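PDB 5C04: alkyl hydroperoxide reductase E from Mycobacterium tuberculosis, which probably reduces hydrogen peroxide and organic hydroperoxides to water and alcohols, drawing its electrons from mycoredoxin and so protecting the cell against oxidative stress. Local coordinates for residues A7-F12 with V22-Y27; V33-H38 with L68-G73; T119-R124 with D147-L152. The protein carries 1 engineered substitution. One frame throughout, in Å; residues are numbered along the deposited sequence. Where two conformers were deposited one is given.

Contact 1: A7-F12 with V22-Y27; sequences ATAPDF and VTLRGY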
ATOM      1  N   ALA A   7     -16.611  12.661  21.829  1.00 43.25           N
ATOM      2  CA  ALA A   7     -15.184  12.903  21.831  1.00 42.41           C
ATOM      3  C   ALA A   7     -14.813  13.938  20.781  1.00 41.26           C
ATOM      4  O   ALA A   7     -15.496  14.094  19.765  1.00 40.70           O
ATOM      5  CB  ALA A   7     -14.423  11.605  21.576  1.00 42.44           C
ATOM      6  N   THR A   8     -13.703  14.620  21.015  1.00 41.14           N
ATOM      7  CA  THR A   8     -13.138  15.515  20.027  1.00 40.30           C
ATOM      8  C   THR A   8     -12.407  14.648  19.009  1.00 37.49           C
ATOM      9  O   THR A   8     -11.591  13.798  19.377  1.00 40.01           O
ATOM     10  CB  THR A   8     -12.177  16.522  20.666  1.00 42.97           C
ATOM     11  OG1 THR A   8     -12.905  17.334  21.604  1.00 45.09           O
ATOM     12  CG2 THR A   8     -11.536  17.426  19.613  1.00 43.36           C
ATOM     13  N   ALA A   9     -12.724  14.855  17.737  1.00 35.11           N
ATOM     14  CA  ALA A   9     -12.061  14.120  16.641  1.00 33.84           C
ATOM     15  C   ALA A   9     -10.569  14.467  16.572  1.00 34.81           C
ATOM     16  O   ALA A   9     -10.234  15.642  16.437  1.00 36.68           O
ATOM     17  CB  ALA A   9     -12.715  14.488  15.330  1.00 32.93           C
ATOM     18  N   PRO A  10      -9.664  13.449  16.623  1.00 34.36           N
ATOM     19  CA  PRO A  10      -8.238  13.756  16.517  1.00 34.37           C
ATOM     20  C   PRO A  10      -7.919  14.469  15.218  1.00 33.23           C
ATOM     21  O   PRO A  10      -8.420  14.065  14.168  1.00 32.85           O
ATOM     22  CB  PRO A  10      -7.584  12.373  16.572  1.00 33.83           C
ATOM     23  CG  PRO A  10      -8.498  11.591  17.448  1.00 35.14           C
ATOM     24  CD  PRO A  10      -9.882  12.077  17.114  1.00 34.32           C
ATOM     25  N   ASP A  11      -7.077  15.502  15.261  1.00 34.55           N
ATOM     26  CA  ASP A  11      -6.693  16.165  14.017  1.00 34.79           C
ATOM     27  C   ASP A  11      -5.753  15.261  13.230  1.00 33.38           C
ATOM     28  O   ASP A  11      -5.069  14.386  13.776  1.00 35.35           O
ATOM     29  CB  ASP A  11      -5.974  17.506  14.230  1.00 39.91           C
ATOM     30  CG  ASP A  11      -6.125  18.468  13.013  1.00 42.69           C
ATOM     31  OD1 ASP A  11      -6.842  18.149  12.022  1.00 37.80           O
ATOM     32  OD2 ASP A  11      -5.543  19.582  13.079  1.00 48.53           O
ATOM     33  N   PHE A  12      -5.753  15.492  11.934  1.00 32.51           N
ATOM     34  CA  PHE A  12      -4.819  14.816  11.064  1.00 30.90           C
ATOM     35  C   PHE A  12      -4.529  15.652   9.846  1.00 31.28           C
ATOM     36  O   PHE A  12      -5.339  16.481   9.450  1.00 31.93           O
ATOM     37  CB  PHE A  12      -5.333  13.419  10.646  1.00 29.83           C
ATOM     38  CG  PHE A  12      -6.650  13.424   9.874  1.00 28.64           C
ATOM     39  CD1 PHE A  12      -6.705  13.820   8.544  1.00 28.42           C
ATOM     40  CD2 PHE A  12      -7.832  13.012  10.485  1.00 29.55           C
ATOM     41  CE1 PHE A  12      -7.906  13.818   7.840  1.00 28.62           C
ATOM     42  CE2 PHE A  12      -9.032  13.000   9.787  1.00 29.09           C
ATOM     43  CZ  PHE A  12      -9.073  13.395   8.462  1.00 29.23           C
ATOM     44  N   VAL A  22      -4.651  17.298   2.980  1.00 30.30           N
ATOM     45  CA  VAL A  22      -5.993  17.501   3.516  1.00 29.79           C
ATOM     46  C   VAL A  22      -5.902  17.431   5.027  1.00 30.07           C
ATOM     47  O   VAL A  22      -5.349  16.493   5.574  1.00 30.69           O
ATOM     48  CB  VAL A  22      -6.924  16.400   3.011  1.00 28.90           C
ATOM     49  CG1 VAL A  22      -8.287  16.496   3.690  1.00 29.51           C
ATOM     50  CG2 VAL A  22      -7.063  16.464   1.500  1.00 29.00           C
ATOM     51  N   THR A  23      -6.420  18.463   5.712  1.00 32.52           N
ATOM     52  CA  THR A  23      -6.427  18.477   7.179  0.50 33.57           C
ATOM     53  C   THR A  23      -7.879  18.453   7.636  1.00 33.57           C
ATOM     54  O   THR A  23      -8.740  19.018   6.977  1.00 37.37           O
ATOM     55  CB  THR A  23      -5.679  19.709   7.747  0.50 36.00           C
ATOM     56  OG1 THR A  23      -4.280  19.579   7.485  0.50 36.21           O
ATOM     57  CG2 THR A  23      -5.880  19.875   9.266  0.50 37.05           C
ATOM     58  N   LEU A  24      -8.153  17.772   8.746  1.00 32.72           N
ATOM     59  CA  LEU A  24      -9.530  17.720   9.279  1.00 31.95           C
ATOM     60  C   LEU A  24      -9.985  19.119   9.741  1.00 34.34           C
ATOM     61  O   LEU A  24     -11.110  19.551   9.455  1.00 33.34           O
ATOM     62  CB  LEU A  24      -9.618  16.748  10.453  1.00 32.65           C
ATOM     63  CG  LEU A  24     -11.007  16.558  11.090  1.00 32.63           C
ATOM     64  CD1 LEU A  24     -11.981  15.990  10.079  1.00 32.78           C
ATOM     65  CD2 LEU A  24     -10.963  15.681  12.333  1.00 32.91           C
ATOM     66  N   ARG A  25      -9.092  19.803  10.448  1.00 36.40           N
ATOM     67  CA  ARG A  25      -9.397  21.136  11.027  1.00 38.22           C
ATOM     68  C   ARG A  25      -9.812  22.175   9.987  1.00 39.26           C
ATOM     69  O   ARG A  25     -10.600  23.091  10.305  1.00 41.55           O
ATOM     70  CB  ARG A  25      -8.187  21.634  11.807  1.00 40.87           C
ATOM     71  CG  ARG A  25      -8.443  22.857  12.672  1.00 44.41           C
ATOM     72  CD  ARG A  25      -7.315  23.012  13.665  1.00 46.35           C
ATOM     73  NE  ARG A  25      -7.438  22.054  14.766  1.00 47.19           N
ATOM     74  CZ  ARG A  25      -7.903  22.344  15.986  1.00 48.18           C
ATOM     75  NH1 ARG A  25      -8.301  23.567  16.288  1.00 49.02           N
ATOM     76  NH2 ARG A  25      -7.964  21.396  16.911  1.00 48.75           N
ATOM     77  N   GLY A  26      -9.296  22.051   8.766  1.00 40.26           N
ATOM     78  CA  GLY A  26      -9.700  22.902   7.639  1.00 41.29           C
ATOM     79  C   GLY A  26     -11.205  23.050   7.450  1.00 41.23           C
ATOM     80  O   GLY A  26     -11.676  24.085   6.977  1.00 43.77           O
ATOM     81  N   TYR A  27     -11.966  22.030   7.834  1.00 38.78           N
ATOM     82  CA  TYR A  27     -13.420  22.026   7.635  1.00 37.91           C
ATOM     83  C   TYR A  27     -14.216  22.686   8.777  1.00 39.72           C
ATOM     84  O   TYR A  27     -15.437  22.908   8.651  1.00 37.96           O
ATOM     85  CB  TYR A  27     -13.923  20.596   7.432  1.00 36.50           C
ATOM     86  CG  TYR A  27     -13.430  19.937   6.161  1.00 35.02           C
ATOM     87  CD1 TYR A  27     -14.063  20.170   4.941  1.00 34.96           C
ATOM     88  CD2 TYR A  27     -12.315  19.092   6.174  1.00 34.01           C
ATOM     89  CE1 TYR A  27     -13.618  19.548   3.774  1.00 34.64           C
ATOM     90  CE2 TYR A  27     -11.864  18.486   5.014  1.00 33.55           C
ATOM     91  CZ  TYR A  27     -12.509  18.720   3.823  1.00 33.64           C
ATOM     92  OH  TYR A  27     -12.068  18.109   2.670  1.00 33.79           O
TER

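Contact 2: V33-H38 with L68-G73; sequences VLLVFH and LAISVG. Engineered in segment 33-38: His-38 (natural residue Phe).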
ATOM      1  N   VAL A  33     -18.110  16.558   8.474  1.00 27.35           N
ATOM      2  CA  VAL A  33     -17.193  15.669   7.754  1.00 26.70           C
ATOM      3  C   VAL A  33     -17.515  14.220   8.045  1.00 25.70           C
ATOM      4  O   VAL A  33     -17.498  13.785   9.203  1.00 25.43           O
ATOM      5  CB  VAL A  33     -15.725  15.958   8.101  1.00 27.02           C
ATOM      6  CG1 VAL A  33     -14.795  15.098   7.236  1.00 26.11           C
ATOM      7  CG2 VAL A  33     -15.359  17.426   7.922  1.00 28.18           C
ATOM      8  N   LEU A  34     -17.725  13.464   6.965  1.00 24.41           N
ATOM      9  CA  LEU A  34     -17.888  12.020   7.014  1.00 23.84           C
ATOM     10  C   LEU A  34     -16.508  11.413   6.762  1.00 22.48           C
ATOM     11  O   LEU A  34     -15.916  11.644   5.694  1.00 22.87           O
ATOM     12  CB  LEU A  34     -18.841  11.537   5.925  1.00 23.90           C
ATOM     13  CG  LEU A  34     -19.102  10.036   5.862  1.00 23.73           C
ATOM     14  CD1 LEU A  34     -19.867   9.514   7.062  1.00 24.76           C
ATOM     15  CD2 LEU A  34     -19.817   9.684   4.568  1.00 24.87           C
ATOM     16  N   LEU A  35     -16.034  10.674   7.748  1.00 21.48           N
ATOM     17  CA  LEU A  35     -14.753   9.922   7.639  1.00 20.45           C
ATOM     18  C   LEU A  35     -15.060   8.461   7.409  1.00 20.32           C
ATOM     19  O   LEU A  35     -15.659   7.803   8.281  1.00 21.56           O
ATOM     20  CB  LEU A  35     -13.942  10.041   8.926  1.00 22.14           C
ATOM     21  CG  LEU A  35     -13.589  11.464   9.367  1.00 23.57           C
ATOM     22  CD1 LEU A  35     -12.798  11.431  10.655  1.00 24.73           C
ATOM     23  CD2 LEU A  35     -12.835  12.213   8.285  1.00 24.21           C
ATOM     24  N   VAL A  36     -14.675   7.955   6.226  1.00 18.77           N
ATOM     25  CA  VAL A  36     -14.909   6.555   5.859  1.00 18.69           C
ATOM     26  C   VAL A  36     -13.553   5.817   5.840  1.00 18.31           C
ATOM     27  O   VAL A  36     -12.832   5.796   4.827  1.00 18.97           O
ATOM     28  CB  VAL A  36     -15.644   6.417   4.505  1.00 18.40           C
ATOM     29  CG1 VAL A  36     -15.935   4.944   4.210  1.00 18.85           C
ATOM     30  CG2 VAL A  36     -16.946   7.266   4.505  1.00 19.36           C
ATOM     31  N   PHE A  37     -13.218   5.232   6.973  1.00 17.95           N
ATOM     32  CA  PHE A  37     -12.030   4.337   7.042  1.00 17.55           C
ATOM     33  C   PHE A  37     -12.369   3.044   6.338  1.00 17.68           C
ATOM     34  O   PHE A  37     -13.482   2.532   6.471  1.00 17.80           O
ATOM     35  CB  PHE A  37     -11.638   4.058   8.492  1.00 18.39           C
ATOM     36  CG  PHE A  37     -11.051   5.248   9.204  1.00 19.50           C
ATOM     37  CD1 PHE A  37     -11.863   6.164   9.872  1.00 20.47           C
ATOM     38  CD2 PHE A  37      -9.679   5.439   9.247  1.00 20.62           C
ATOM     39  CE1 PHE A  37     -11.318   7.248  10.554  1.00 21.78           C
ATOM     40  CE2 PHE A  37      -9.126   6.516   9.935  1.00 21.58           C
ATOM     41  CZ  PHE A  37      -9.945   7.419  10.569  1.00 22.54           C
ATOM     42  N   HIS A  38     -11.406   2.471   5.611  1.00 17.40           N
ATOM     43  CA  HIS A  38     -11.659   1.182   4.978  1.00 17.12           C
ATOM     44  C   HIS A  38     -10.357   0.418   4.782  1.00 16.44           C
ATOM     45  O   HIS A  38      -9.287   1.036   4.725  1.00 18.17           O
ATOM     46  CB  HIS A  38     -12.432   1.328   3.674  1.00 17.79           C
ATOM     47  CG  HIS A  38     -11.655   1.977   2.602  1.00 18.62           C
ATOM     48  ND1 HIS A  38     -10.982   1.237   1.650  1.00 20.84           N
ATOM     49  CD2 HIS A  38     -11.343   3.275   2.368  1.00 19.83           C
ATOM     50  CE1 HIS A  38     -10.334   2.057   0.852  1.00 21.95           C
ATOM     51  NE2 HIS A  38     -10.534   3.290   1.254  1.00 21.55           N
ATOM     52  N   LEU A  68     -14.487  12.016   3.252  1.00 22.57           N
ATOM     53  CA  LEU A  68     -13.079  11.619   3.082  1.00 22.52           C
ATOM     54  C   LEU A  68     -12.948  10.136   3.318  1.00 21.78           C
ATOM     55  O   LEU A  68     -13.314   9.641   4.379  1.00 22.14           O
ATOM     56  CB  LEU A  68     -12.193  12.350   4.095  1.00 23.42           C
ATOM     57  CG  LEU A  68     -12.354  13.876   4.155  1.00 25.17           C
ATOM     58  CD1 LEU A  68     -11.647  14.480   5.354  1.00 26.08           C
ATOM     59  CD2 LEU A  68     -11.840  14.495   2.880  1.00 25.75           C
ATOM     60  N   ALA A  69     -12.382   9.431   2.348  1.00 20.40           N
ATOM     61  CA  ALA A  69     -12.109   8.010   2.510  1.00 20.48           C
ATOM     62  C   ALA A  69     -10.673   7.909   3.029  1.00 20.96           C
ATOM     63  O   ALA A  69      -9.837   8.707   2.599  1.00 24.78           O
ATOM     64  CB  ALA A  69     -12.302   7.279   1.202  1.00 20.38           C
ATOM     65  N   ILE A  70     -10.421   7.059   4.006  1.00 18.17           N
ATOM     66  CA  ILE A  70      -9.056   6.900   4.562  1.00 19.08           C
ATOM     67  C   ILE A  70      -8.658   5.437   4.611  1.00 18.62           C
ATOM     68  O   ILE A  70      -9.390   4.603   5.139  1.00 18.29           O
ATOM     69  CB  ILE A  70      -9.001   7.461   6.003  1.00 20.18           C
ATOM     70  CG1 ILE A  70      -9.489   8.925   6.019  1.00 21.73           C
ATOM     71  CG2 ILE A  70      -7.609   7.307   6.623  1.00 20.70           C
ATOM     72  CD1 ILE A  70      -9.633   9.563   7.401  1.00 23.44           C
ATOM     73  N   SER A  71      -7.465   5.132   4.093  1.00 18.03           N
ATOM     74  CA  SER A  71      -6.973   3.766   4.061  0.50 18.01           C
ATOM     75  C   SER A  71      -5.458   3.810   4.134  1.00 17.92           C
ATOM     76  O   SER A  71      -4.875   4.868   3.907  1.00 18.41           O
ATOM     77  CB  SER A  71      -7.435   3.103   2.774  0.50 17.86           C
ATOM     78  OG  SER A  71      -7.286   1.696   2.855  0.50 17.90           O
ATOM     79  N   VAL A  72      -4.837   2.650   4.394  1.00 17.04           N
ATOM     80  CA  VAL A  72      -3.375   2.596   4.523  1.00 18.13           C
ATOM     81  C   VAL A  72      -2.600   2.662   3.204  1.00 18.20           C
ATOM     82  O   VAL A  72      -1.362   2.699   3.250  1.00 19.25           O
ATOM     83  CB  VAL A  72      -2.923   1.376   5.366  1.00 18.21           C
ATOM     84  CG1 VAL A  72      -3.455   1.452   6.793  1.00 19.36           C
ATOM     85  CG2 VAL A  72      -3.251   0.064   4.679  1.00 19.07           C
ATOM     86  N   GLY A  73      -3.257   2.728   2.043  1.00 17.51           N
ATOM     87  CA  GLY A  73      -2.540   2.809   0.787  1.00 17.57           C
ATOM     88  C   GLY A  73      -1.914   4.162   0.544  1.00 18.65           C
ATOM     89  O   GLY A  73      -2.436   5.167   1.021  1.00 19.50           O
TER
HETATM   90  O   HOH W   1      -6.697   0.561   5.652  1.00 18.26           O

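Contact 3: T119-R124 with D147-L152; sequences TFVVDR and DALAAL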
ATOM      1  N   THR A 119     -16.398   4.410  10.745  1.00 22.74           N
ATOM      2  CA  THR A 119     -17.017   5.571  10.136  1.00 22.32           C
ATOM      3  C   THR A 119     -17.337   6.584  11.224  1.00 23.96           C
ATOM      4  O   THR A 119     -17.831   6.208  12.284  1.00 25.60           O
ATOM      5  CB  THR A 119     -18.360   5.246   9.449  1.00 22.41           C
ATOM      6  OG1 THR A 119     -18.332   3.944   8.856  1.00 23.31           O
ATOM      7  CG2 THR A 119     -18.731   6.335   8.434  1.00 22.59           C
ATOM      8  N   PHE A 120     -17.073   7.840  10.941  1.00 23.50           N
ATOM      9  CA  PHE A 120     -17.371   8.924  11.864  1.00 24.74           C
ATOM     10  C   PHE A 120     -17.977  10.076  11.132  1.00 24.62           C
ATOM     11  O   PHE A 120     -17.709  10.316   9.962  1.00 24.10           O
ATOM     12  CB  PHE A 120     -16.080   9.393  12.536  1.00 25.60           C
ATOM     13  CG  PHE A 120     -15.386   8.323  13.289  1.00 25.66           C
ATOM     14  CD1 PHE A 120     -14.444   7.536  12.642  1.00 24.27           C
ATOM     15  CD2 PHE A 120     -15.632   8.102  14.629  1.00 26.22           C
ATOM     16  CE1 PHE A 120     -13.813   6.516  13.313  1.00 25.27           C
ATOM     17  CE2 PHE A 120     -15.000   7.092  15.314  1.00 27.24           C
ATOM     18  CZ  PHE A 120     -14.067   6.300  14.653  1.00 26.36           C
ATOM     19  N   VAL A 121     -18.858  10.802  11.825  1.00 24.94           N
ATOM     20  CA  VAL A 121     -19.260  12.113  11.369  1.00 26.18           C
ATOM     21  C   VAL A 121     -18.771  13.116  12.403  1.00 28.64           C
ATOM     22  O   VAL A 121     -19.003  12.935  13.615  1.00 29.68           O
ATOM     23  CB  VAL A 121     -20.775  12.220  11.172  1.00 26.11           C
ATOM     24  CG1 VAL A 121     -21.132  13.674  10.867  1.00 27.44           C
ATOM     25  CG2 VAL A 121     -21.251  11.275  10.079  1.00 25.22           C
ATOM     26  N   VAL A 122     -18.057  14.127  11.910  1.00 28.53           N
ATOM     27  CA  VAL A 122     -17.465  15.180  12.728  1.00 31.08           C
ATOM     28  C   VAL A 122     -18.261  16.433  12.460  1.00 32.02           C
ATOM     29  O   VAL A 122     -18.444  16.838  11.305  1.00 31.79           O
ATOM     30  CB  VAL A 122     -15.974  15.431  12.366  1.00 31.32           C
ATOM     31  CG1 VAL A 122     -15.358  16.469  13.287  1.00 32.35           C
ATOM     32  CG2 VAL A 122     -15.175  14.142  12.437  1.00 30.71           C
ATOM     33  N   ASP A 123     -18.762  17.071  13.518  1.00 33.88           N
ATOM     34  CA  ASP A 123     -19.576  18.249  13.282  1.00 35.36           C
ATOM     35  C   ASP A 123     -18.697  19.474  13.037  1.00 36.53           C
ATOM     36  O   ASP A 123     -17.465  19.380  13.033  1.00 35.23           O
ATOM     37  CB  ASP A 123     -20.627  18.457  14.395  1.00 36.63           C
ATOM     38  CG  ASP A 123     -20.044  18.935  15.709  1.00 38.74           C
ATOM     39  OD1 ASP A 123     -18.870  19.359  15.788  1.00 39.05           O
ATOM     40  OD2 ASP A 123     -20.820  18.922  16.694  1.00 40.41           O
ATOM     41  N   ARG A 124     -19.320  20.635  12.863  1.00 37.03           N
ATOM     42  CA  ARG A 124     -18.591  21.844  12.486  0.50 38.73           C
ATOM     43  C   ARG A 124     -17.700  22.387  13.607  1.00 39.79           C
ATOM     44  O   ARG A 124     -16.859  23.246  13.370  1.00 42.38           O
ATOM     45  CB  ARG A 124     -19.564  22.926  12.019  0.50 40.18           C
ATOM     46  CG  ARG A 124     -20.209  22.638  10.672  0.50 39.78           C
ATOM     47  CD  ARG A 124     -21.078  23.804  10.234  0.50 41.61           C
ATOM     48  NE  ARG A 124     -22.300  23.905  11.028  0.50 42.52           N
ATOM     49  CZ  ARG A 124     -23.478  23.393  10.677  0.50 42.80           C
ATOM     50  NH1 ARG A 124     -24.530  23.547  11.470  0.50 43.84           N
ATOM     51  NH2 ARG A 124     -23.614  22.726   9.537  0.50 41.91           N
ATOM     52  N   ASP A 147     -28.292   9.774   7.412  1.00 28.79           N
ATOM     53  CA  ASP A 147     -29.107  10.223   8.545  1.00 29.50           C
ATOM     54  C   ASP A 147     -28.318  11.089   9.518  1.00 29.83           C
ATOM     55  O   ASP A 147     -28.799  12.098  10.009  1.00 31.15           O
ATOM     56  CB  ASP A 147     -29.677   9.024   9.293  1.00 29.94           C
ATOM     57  CG  ASP A 147     -30.448   9.430  10.521  1.00 31.87           C
ATOM     58  OD1 ASP A 147     -31.548   9.990  10.334  1.00 32.10           O
ATOM     59  OD2 ASP A 147     -29.929   9.267  11.649  1.00 31.70           O
ATOM     60  N   ALA A 148     -27.081  10.678   9.805  1.00 27.86           N
ATOM     61  CA  ALA A 148     -26.229  11.395  10.726  1.00 30.33           C
ATOM     62  C   ALA A 148     -25.904  12.803  10.221  1.00 31.40           C
ATOM     63  O   ALA A 148     -25.923  13.772  10.973  1.00 33.61           O
ATOM     64  CB  ALA A 148     -24.937  10.598  10.953  1.00 29.79           C
ATOM     65  N   LEU A 149     -25.574  12.893   8.932  1.00 31.33           N
ATOM     66  CA  LEU A 149     -25.290  14.169   8.293  1.00 31.92           C
ATOM     67  C   LEU A 149     -26.525  15.076   8.281  1.00 33.37           C
ATOM     68  O   LEU A 149     -26.420  16.270   8.559  1.00 34.45           O
ATOM     69  CB  LEU A 149     -24.791  13.949   6.855  1.00 31.60           C
ATOM     70  CG  LEU A 149     -23.385  13.364   6.732  1.00 30.91           C
ATOM     71  CD1 LEU A 149     -23.125  12.984   5.287  1.00 31.64           C
ATOM     72  CD2 LEU A 149     -22.323  14.338   7.232  1.00 31.14           C
ATOM     73  N   ALA A 150     -27.685  14.496   7.971  1.00 33.11           N
ATOM     74  CA  ALA A 150     -28.945  15.248   7.914  1.00 35.46           C
ATOM     75  C   ALA A 150     -29.314  15.886   9.257  1.00 38.74           C
ATOM     76  O   ALA A 150     -29.858  16.994   9.296  1.00 40.59           O
ATOM     77  CB  ALA A 150     -30.066  14.346   7.417  1.00 34.10           C
ATOM     78  N   ALA A 151     -29.005  15.206  10.357  1.00 39.74           N
ATOM     79  CA  ALA A 151     -29.227  15.752  11.701  1.00 39.91           C
ATOM     80  C   ALA A 151     -28.406  17.007  12.022  1.00 42.71           C
ATOM     81  O   ALA A 151     -28.727  17.740  12.959  1.00 44.47           O
ATOM     82  CB  ALA A 151     -28.944  14.683  12.749  1.00 40.47           C
ATOM     83  N   LEU A 152     -27.339  17.254  11.263  1.00 41.27           N
ATOM     84  CA  LEU A 152     -26.382  18.308  11.586  1.00 41.57           C
ATOM     85  C   LEU A 152     -26.378  19.529  10.649  1.00 44.47           C
ATOM     86  O   LEU A 152     -25.491  20.386  10.750  1.00 45.61           O
ATOM     87  CB  LEU A 152     -24.982  17.681  11.580  1.00 38.74           C
ATOM     88  CG  LEU A 152     -24.754  16.649  12.677  1.00 38.70           C
ATOM     89  CD1 LEU A 152     -23.473  15.897  12.356  1.00 37.92           C
ATOM     90  CD2 LEU A 152     -24.676  17.290  14.056  1.00 39.48           C
TER

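Contact 1: A7-F12 with V22-Y27
Atom OD1 of Asp-11 is gripped by two backbone amides. Arg-25 N reaches it across the contact at 3.2 Å, on the syn side but tilted out of the carboxylate plane, while Phe-12 N of its own segment adds a weak bond. With CG swung away from the backbone N (chi1 -155°), the carboxylate extends to the start of the 3-10 turn at 25-27. Its other oxygen, OD2, lies at the edge of the Arg-25 guanidinium, 3.5 Å from NE, a long salt bridge in which the two planes are turned 59° apart. One residue on, Phe-12 O accepts Leu-24 N at 3.2 Å, and Thr-23 CA brings a CA-H...O contact to the same oxygen. Leu-24 CB sits over one face of the Phe-12 ring, 4.0 Å from its centroid and offset toward the rim; CD2 of the same leucine meets Ala-9 CB at 3.7 Å. Thr-23 OG1 is hydrogen-bonded to Thr-13 OG1. The segments flank the open end of the antiparallel hairpin 13-16/21-23; Phe-12 packs on Leu-35 of strand 32-37, Ile-70 of strand 65-71 and Val-101 of helix 100-104, and Leu-24 on Val-33 of strand 32-37.

Contact 2: V33-H38 with L68-G73
Ile-70 and Phe-37 stand side by side on one face of the sheet, pointing the same way from paired strand positions. Followed outward, Ile-70 CB lies 3.9 Å from Phe-37 CD2; its CG2 branch, anti to the backbone N, meets CE2 at 3.7 Å; and CD1, at the tip of the other branch, rises over the ring face, 4.2 Å from the centroid and offset toward the rim. On the same face Leu-35 CD2 touches Leu-68 CD1. The backbones are parallel, their axes 28° apart, and Leu-34 O, Val-36 N and O, and His-38 N bond in turn to the N and O of Leu-68 and then of Ile-70, with Val-36 N 2.8 Å from Leu-68 O. Past the last bridge, His-38 O takes two donors, Ser-71 OG at 2.8 Å, from above the carbonyl plane, and a water that bridges it to Val-72 N. His-38, an engineered residue where Phe is natural, has CG between its backbone N and carbonyl carbon (chi1 68°), which sets Ser-71 CB over one face of the ring, a CH-pi contact 3.8 Å from the centroid. The imidazole also touches Cys-46, the active-site residue inferred by similarity. Two parallel central strands joined through helix 44-55 form the beta-alpha-beta unit of the thioredoxin fold, and Cys-46, probably the peroxidatic cysteine, lies in the first turn of that helix.

Contact 3: T119-R124 with D147-L152
Segments 119-124 and 147-152 come no closer than 7.0 Å between CA atoms: strand residue Val-121 with helix residue Ala-148, and, beyond the strand and helix, Asp-123 with Leu-152. No clear hydrogen bond crosses this gap, so side chains make the junction, which is that of a C-terminal helix laid on the central sheet of a thioredoxin fold. Val-121, directed at the helix, makes the apolar contacts from residues 119-122. Its two methyls divide the work: CG2 meets Ala-148 CB at 3.8 Å, and CG1 touches Leu-152 CD1 at 3.6 Å and Leu-149 CD2 at 3.9 Å. Leu-149 crosses the valine obliquely, whereas Leu-152 runs alongside it, pointing the other way. CG of Leu-152 is set anti to the carbonyl carbon (chi1 -66°), carrying CD1 toward Val-121 and CD2 toward Asp-123 CB, a looser approach of 4.2 Å. The Asp-123 carboxylate is occupied elsewhere, by a salt bridge from OD2 to Arg-129 and by OD1 bonds to Ser-125 and Ile-127. Phe-130 of strand 128-134 touches both Val-121 and Ala-148, continuing the same apolar patch. At the far end Leu-152 O accepts a hydrogen bond from Asn-32 ND2.

Overall arrangement
From the N terminus the three contacts follow in series, the second segment of each ending before the first segment of the next begins; none nests in or crosses another. Contact 1 closes the short hairpin loop, contact 2 joins strands 32-37 and 65-71 around the intervening helix 44-55, and contact 3 returns the C-terminal helix to strand 114-122. They meet in one sheet: Leu-35 N and Val-122 N each lie 2.8 Å from a carbonyl oxygen of the neighbouring antiparallel strand, Phe-120 O and Val-33 O, linking contacts 2 and 3. Contact 1 rests on contact 2 where Phe-12 CZ approaches Leu-35 CD2 at 3.9 Å, and it reaches contact 3 through Ala-9 CB and Val-122 CG2.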